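PDB 7M0O: 3-phosphoshikimate 1-carboxyvinyltransferase from Streptomyces sviceus, which probably catalyses transfer of the enolpyruvyl group of phosphoenolpyruvate to the 5-hydroxyl of shikimate-3-phosphate, a late step of chorismate biosynthesis. Local coordinates for residues A304-A317 with G344-T356. Residues are numbered along the deposited sequence; the frame is centred on the assembly and turned at random.
Sequences APFASAPVRIEDVA and GPDWIEIHPGPAT
Strands 311-314 and 347-351 are the two central, antiparallel strands of a four-stranded mixed sheet, with 286-289 and 340-344 at its edges. Val311 pairs with Ile350, and Ile313 with Ile348, each through two backbone bonds; Ile313 N to Ile348 O measures 2.8 Å. The face carrying Arg312 holds a salt-bridge network with Glu314 and Glu349, beside Trp347. The Arg312 chain is extended, with CG anti to the backbone N (chi1 -175°), which carries the guanidinium over the Trp347 indole. The two planes are 29° apart, and CZ of Arg312 sits 3.8 Å from the centroid of the six-membered ring of Trp347, a cation-pi stack. NH1 of Arg312 bonds Glu349 OE1 at 2.7 Å in a salt bridge, and NE reaches Glu314 OE2 at 2.8 Å. Both oxygens lie near the guanidinium plane, which should limit the rotation of the group. With an alanine here, Glu314 and Glu349 would probably lose the cation they share, and one face of the indole its cover.

The sheet belongs to a beta-alpha-beta-alpha-beta-beta unit, the repeated building block of the EPSP synthase fold. Its other face is apolar: Ile313 CB meets Ile348 CG2, while Ile350 CG2 lies 3.7 Å from Ala304 CB. Helices 297-303 and 326-336 cover this side.

Beyond the strands, Val316 N donates to Asp346 O at 3.0 Å. Asp315 OD2 bonds Asn289. At the other end, Gly353 N bonds Pro305 O, and the Pro352 ring packs against the carbonyl oxygens of Pro305, Ala307 and Ala309.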
loop_
_atom_site.group_PDB
_atom_site.type_symbol
_atom_site.label_atom_id
_atom_site.label_comp_id
_atom_site.label_asym_id
_atom_site.label_seq_id
_atom_site.Cartn_x
_atom_site.Cartn_y
_atom_site.Cartn_z
ATOM N N ALA A 304 -13.327 5.578 20.469
ATOM C CA ALA A 304 -14.381 6.510 20.836
ATOM C C ALA A 304 -15.116 6.175 22.140
ATOM O O ALA A 304 -15.647 7.118 22.754
ATOM C CB ALA A 304 -15.383 6.622 19.674
ATOM N N PRO A 305 -15.208 4.919 22.607
ATOM C CA PRO A 305 -15.893 4.683 23.893
ATOM C C PRO A 305 -15.297 5.458 25.052
ATOM O O PRO A 305 -15.986 5.669 26.061
ATOM C CB PRO A 305 -15.747 3.172 24.099
ATOM C CG PRO A 305 -15.698 2.636 22.704
ATOM C CD PRO A 305 -14.949 3.643 21.902
ATOM N N PHE A 306 -14.048 5.906 24.925
ATOM C CA PHE A 306 -13.323 6.590 25.988
ATOM C C PHE A 306 -13.278 8.103 25.807
ATOM O O PHE A 306 -12.650 8.788 26.617
ATOM C CB PHE A 306 -11.903 6.028 26.076
ATOM C CG PHE A 306 -11.853 4.532 25.984
ATOM C CD1 PHE A 306 -12.080 3.751 27.105
ATOM C CD2 PHE A 306 -11.611 3.902 24.771
ATOM C CE1 PHE A 306 -12.053 2.372 27.023
ATOM C CE2 PHE A 306 -11.584 2.521 24.686
ATOM C CZ PHE A 306 -11.813 1.761 25.821
ATOM N N ALA A 307 -13.952 8.641 24.794
ATOM C CA ALA A 307 -13.914 10.080 24.547
ATOM C C ALA A 307 -14.791 10.828 25.554
ATOM O O ALA A 307 -15.583 10.241 26.297
ATOM C CB ALA A 307 -14.355 10.398 23.114
ATOM N N SER A 308 -14.624 12.152 25.574
ATOM C CA SER A 308 -15.332 13.051 26.486
ATOM C C SER A 308 -16.750 13.383 26.044
ATOM O O SER A 308 -17.494 13.989 26.824
ATOM C CB SER A 308 -14.568 14.368 26.609
ATOM O OG SER A 308 -14.748 15.161 25.439
ATOM N N ALA A 309 -17.122 13.051 24.802
ATOM C CA ALA A 309 -18.383 13.459 24.183
ATOM C C ALA A 309 -18.595 12.587 22.951
ATOM O O ALA A 309 -17.674 11.859 22.573
ATOM C CB ALA A 309 -18.337 14.939 23.794
ATOM N N PRO A 310 -19.757 12.641 22.275
ATOM C CA PRO A 310 -19.947 11.795 21.086
ATOM C C PRO A 310 -18.851 11.973 20.043
ATOM O O PRO A 310 -18.308 13.068 19.842
ATOM C CB PRO A 310 -21.305 12.247 20.540
ATOM C CG PRO A 310 -22.037 12.691 21.751
ATOM C CD PRO A 310 -21.017 13.290 22.676
ATOM N N VAL A 311 -18.536 10.874 19.372
ATOM C CA VAL A 311 -17.629 10.869 18.236
ATOM C C VAL A 311 -18.493 10.566 17.025
ATOM O O VAL A 311 -19.084 9.487 16.931
ATOM C CB VAL A 311 -16.495 9.846 18.401
ATOM C CG1 VAL A 311 -15.674 9.772 17.130
ATOM C CG2 VAL A 311 -15.605 10.238 19.598
ATOM N N ARG A 312 -18.610 11.524 16.121
ATOM C CA ARG A 312 -19.405 11.336 14.916
ATOM C C ARG A 312 -18.479 11.314 13.711
ATOM O O ARG A 312 -17.783 12.305 13.442
ATOM C CB ARG A 312 -20.455 12.436 14.781
ATOM C CG ARG A 312 -21.407 12.223 13.606
ATOM C CD ARG A 312 -22.539 13.232 13.629
ATOM N NE ARG A 312 -23.325 13.270 12.395
ATOM C CZ ARG A 312 -24.542 12.748 12.279
ATOM N NH1 ARG A 312 -25.110 12.149 13.315
ATOM N NH2 ARG A 312 -25.197 12.847 11.130
ATOM N N ILE A 313 -18.487 10.201 12.976
ATOM C CA ILE A 313 -17.652 10.027 11.789
ATOM C C ILE A 313 -18.541 10.179 10.559
ATOM O O ILE A 313 -19.518 9.441 10.403
ATOM C CB ILE A 313 -16.937 8.665 11.807
ATOM C CG1 ILE A 313 -16.069 8.523 13.060
ATOM C CG2 ILE A 313 -16.059 8.486 10.562
ATOM C CD1 ILE A 313 -15.360 7.167 13.123
ATOM N N GLU A 314 -18.221 11.145 9.686
ATOM C CA GLU A 314 -19.103 11.526 8.594
ATOM C C GLU A 314 -18.425 11.307 7.246
ATOM O O GLU A 314 -17.194 11.241 7.149
ATOM C CB GLU A 314 -19.530 13.007 8.705
ATOM C CG GLU A 314 -20.504 13.266 9.827
ATOM C CD GLU A 314 -20.934 14.714 9.930
ATOM O OE1 GLU A 314 -20.281 15.594 9.325
ATOM O OE2 GLU A 314 -21.924 14.967 10.643
ATOM N N ASP A 315 -19.261 11.188 6.202
ATOM C CA ASP A 315 -18.811 11.114 4.809
ATOM C C ASP A 315 -18.039 9.820 4.534
ATOM O O ASP A 315 -17.062 9.813 3.782
ATOM C CB ASP A 315 -17.978 12.345 4.436
ATOM C CG ASP A 315 -18.107 12.745 2.956
ATOM O OD1 ASP A 315 -18.787 12.052 2.157
ATOM O OD2 ASP A 315 -17.506 13.776 2.590
ATOM N N VAL A 316 -18.510 8.705 5.102
ATOM C CA VAL A 316 -17.819 7.431 4.963
ATOM C C VAL A 316 -18.737 6.401 4.308
ATOM O O VAL A 316 -18.751 5.232 4.701
ATOM C CB VAL A 316 -17.285 6.923 6.321
ATOM C CG1 VAL A 316 -16.041 7.719 6.715
ATOM C CG2 VAL A 316 -18.357 7.021 7.437
ATOM N N ALA A 317 -19.485 6.827 3.280
ATOM C CA ALA A 317 -20.205 5.868 2.448
ATOM C C ALA A 317 -19.288 4.772 1.930
ATOM O O ALA A 317 -19.708 3.609 1.820
ATOM C CB ALA A 317 -20.869 6.583 1.263
ATOM N N GLY A 344 -26.234 6.235 10.096
ATOM C CA GLY A 344 -26.991 6.692 8.961
ATOM C C GLY A 344 -26.348 6.216 7.680
ATOM O O GLY A 344 -25.391 5.427 7.684
ATOM N N PRO A 345 -26.860 6.687 6.547
ATOM C CA PRO A 345 -26.339 6.192 5.263
ATOM C C PRO A 345 -24.831 6.260 5.149
ATOM O O PRO A 345 -24.217 5.322 4.624
ATOM C CB PRO A 345 -27.029 7.099 4.238
ATOM C CG PRO A 345 -28.305 7.456 4.886
ATOM C CD PRO A 345 -28.030 7.566 6.374
ATOM N N ASP A 346 -24.212 7.329 5.657
ATOM C CA ASP A 346 -22.781 7.513 5.460
ATOM C C ASP A 346 -22.100 8.056 6.706
ATOM O O ASP A 346 -21.097 8.779 6.602
ATOM C CB ASP A 346 -22.504 8.442 4.275
ATOM C CG ASP A 346 -23.064 9.851 4.470
ATOM O OD1 ASP A 346 -23.805 10.108 5.442
ATOM O OD2 ASP A 346 -22.765 10.721 3.621
ATOM N N TRP A 347 -22.621 7.722 7.886
ATOM C CA TRP A 347 -22.070 8.245 9.129
ATOM C C TRP A 347 -22.332 7.260 10.261
ATOM O O TRP A 347 -23.217 6.403 10.180
ATOM C CB TRP A 347 -22.643 9.636 9.471
ATOM C CG TRP A 347 -24.154 9.710 9.661
ATOM C CD1 TRP A 347 -25.081 10.075 8.720
ATOM C CD2 TRP A 347 -24.889 9.432 10.863
ATOM N NE1 TRP A 347 -26.350 10.060 9.274
ATOM C CE2 TRP A 347 -26.258 9.657 10.582
ATOM C CE3 TRP A 347 -24.525 9.008 12.144
ATOM C CZ2 TRP A 347 -27.261 9.477 11.539
ATOM C CZ3 TRP A 347 -25.527 8.836 13.106
ATOM C CH2 TRP A 347 -26.878 9.058 12.790
ATOM N N ILE A 348 -21.520 7.381 11.312
ATOM C CA ILE A 348 -21.678 6.605 12.541
ATOM C C ILE A 348 -21.386 7.524 13.718
ATOM O O ILE A 348 -20.416 8.290 13.687
ATOM C CB ILE A 348 -20.760 5.368 12.530
ATOM C CG1 ILE A 348 -20.882 4.587 13.846
ATOM C CG2 ILE A 348 -19.300 5.755 12.261
ATOM C CD1 ILE A 348 -20.185 3.227 13.804
ATOM N N GLU A 349 -22.239 7.472 14.749
ATOM C CA GLU A 349 -22.090 8.316 15.932
ATOM C C GLU A 349 -21.990 7.415 17.159
ATOM O O GLU A 349 -22.892 6.607 17.426
ATOM C CB GLU A 349 -23.240 9.317 16.071
ATOM C CG GLU A 349 -22.994 10.361 17.168
ATOM C CD GLU A 349 -23.851 11.624 17.041
ATOM O OE1 GLU A 349 -24.415 11.891 15.959
ATOM O OE2 GLU A 349 -23.957 12.362 18.045
ATOM N N ILE A 350 -20.880 7.536 17.878
ATOM C CA ILE A 350 -20.543 6.666 18.992
ATOM C C ILE A 350 -20.657 7.467 20.283
ATOM O O ILE A 350 -20.050 8.535 20.419
ATOM C CB ILE A 350 -19.128 6.083 18.830
ATOM C CG1 ILE A 350 -19.020 5.293 17.519
ATOM C CG2 ILE A 350 -18.771 5.204 20.036
ATOM C CD1 ILE A 350 -17.688 5.360 16.850
ATOM N N HIS A 351 -21.394 6.927 21.251
ATOM C CA HIS A 351 -21.626 7.628 22.502
ATOM C C HIS A 351 -20.812 6.983 23.611
ATOM O O HIS A 351 -21.039 5.807 23.942
ATOM C CB HIS A 351 -23.118 7.620 22.827
ATOM C CG HIS A 351 -23.921 8.365 21.805
ATOM N ND1 HIS A 351 -24.168 9.715 21.909
ATOM C CD2 HIS A 351 -24.472 7.969 20.633
ATOM C CE1 HIS A 351 -24.865 10.116 20.860
ATOM N NE2 HIS A 351 -25.060 9.077 20.068
ATOM N N PRO A 352 -19.843 7.698 24.176
ATOM C CA PRO A 352 -18.934 7.084 25.146
ATOM C C PRO A 352 -19.658 6.623 26.398
ATOM O O PRO A 352 -20.711 7.142 26.776
ATOM C CB PRO A 352 -17.936 8.205 25.468
ATOM C CG PRO A 352 -18.575 9.466 24.981
ATOM C CD PRO A 352 -19.455 9.077 23.832
ATOM N N GLY A 353 -19.050 5.640 27.050
ATOM C CA GLY A 353 -19.584 5.045 28.251
ATOM C C GLY A 353 -18.843 3.765 28.570
ATOM O O GLY A 353 -17.949 3.340 27.830
ATOM N N PRO A 354 -19.195 3.120 29.687
ATOM C CA PRO A 354 -18.478 1.904 30.091
ATOM C C PRO A 354 -18.644 0.788 29.071
ATOM O O PRO A 354 -19.703 0.624 28.460
ATOM C CB PRO A 354 -19.129 1.536 31.428
ATOM C CG PRO A 354 -19.824 2.793 31.885
ATOM C CD PRO A 354 -20.241 3.504 30.653
ATOM N N ALA A 355 -17.581 0.018 28.884
ATOM C CA ALA A 355 -17.599 -1.092 27.946
ATOM C C ALA A 355 -17.171 -2.368 28.648
ATOM O O ALA A 355 -16.363 -2.345 29.582
ATOM C CB ALA A 355 -16.687 -0.828 26.737
ATOM N N THR A 356 -17.716 -3.481 28.169
ATOM C CA THR A 356 -17.508 -4.806 28.737
ATOM C C THR A 356 -16.982 -5.730 27.652
ATOM O O THR A 356 -17.483 -5.706 26.527
ATOM C CB THR A 356 -18.823 -5.378 29.288
ATOM O OG1 THR A 356 -19.341 -4.509 30.304
ATOM C CG2 THR A 356 -18.614 -6.759 29.889
HETATM O O HOH W 1 -22.079 12.149 6.659
HETATM O O HOH W 2 -21.734 12.788 2.558
#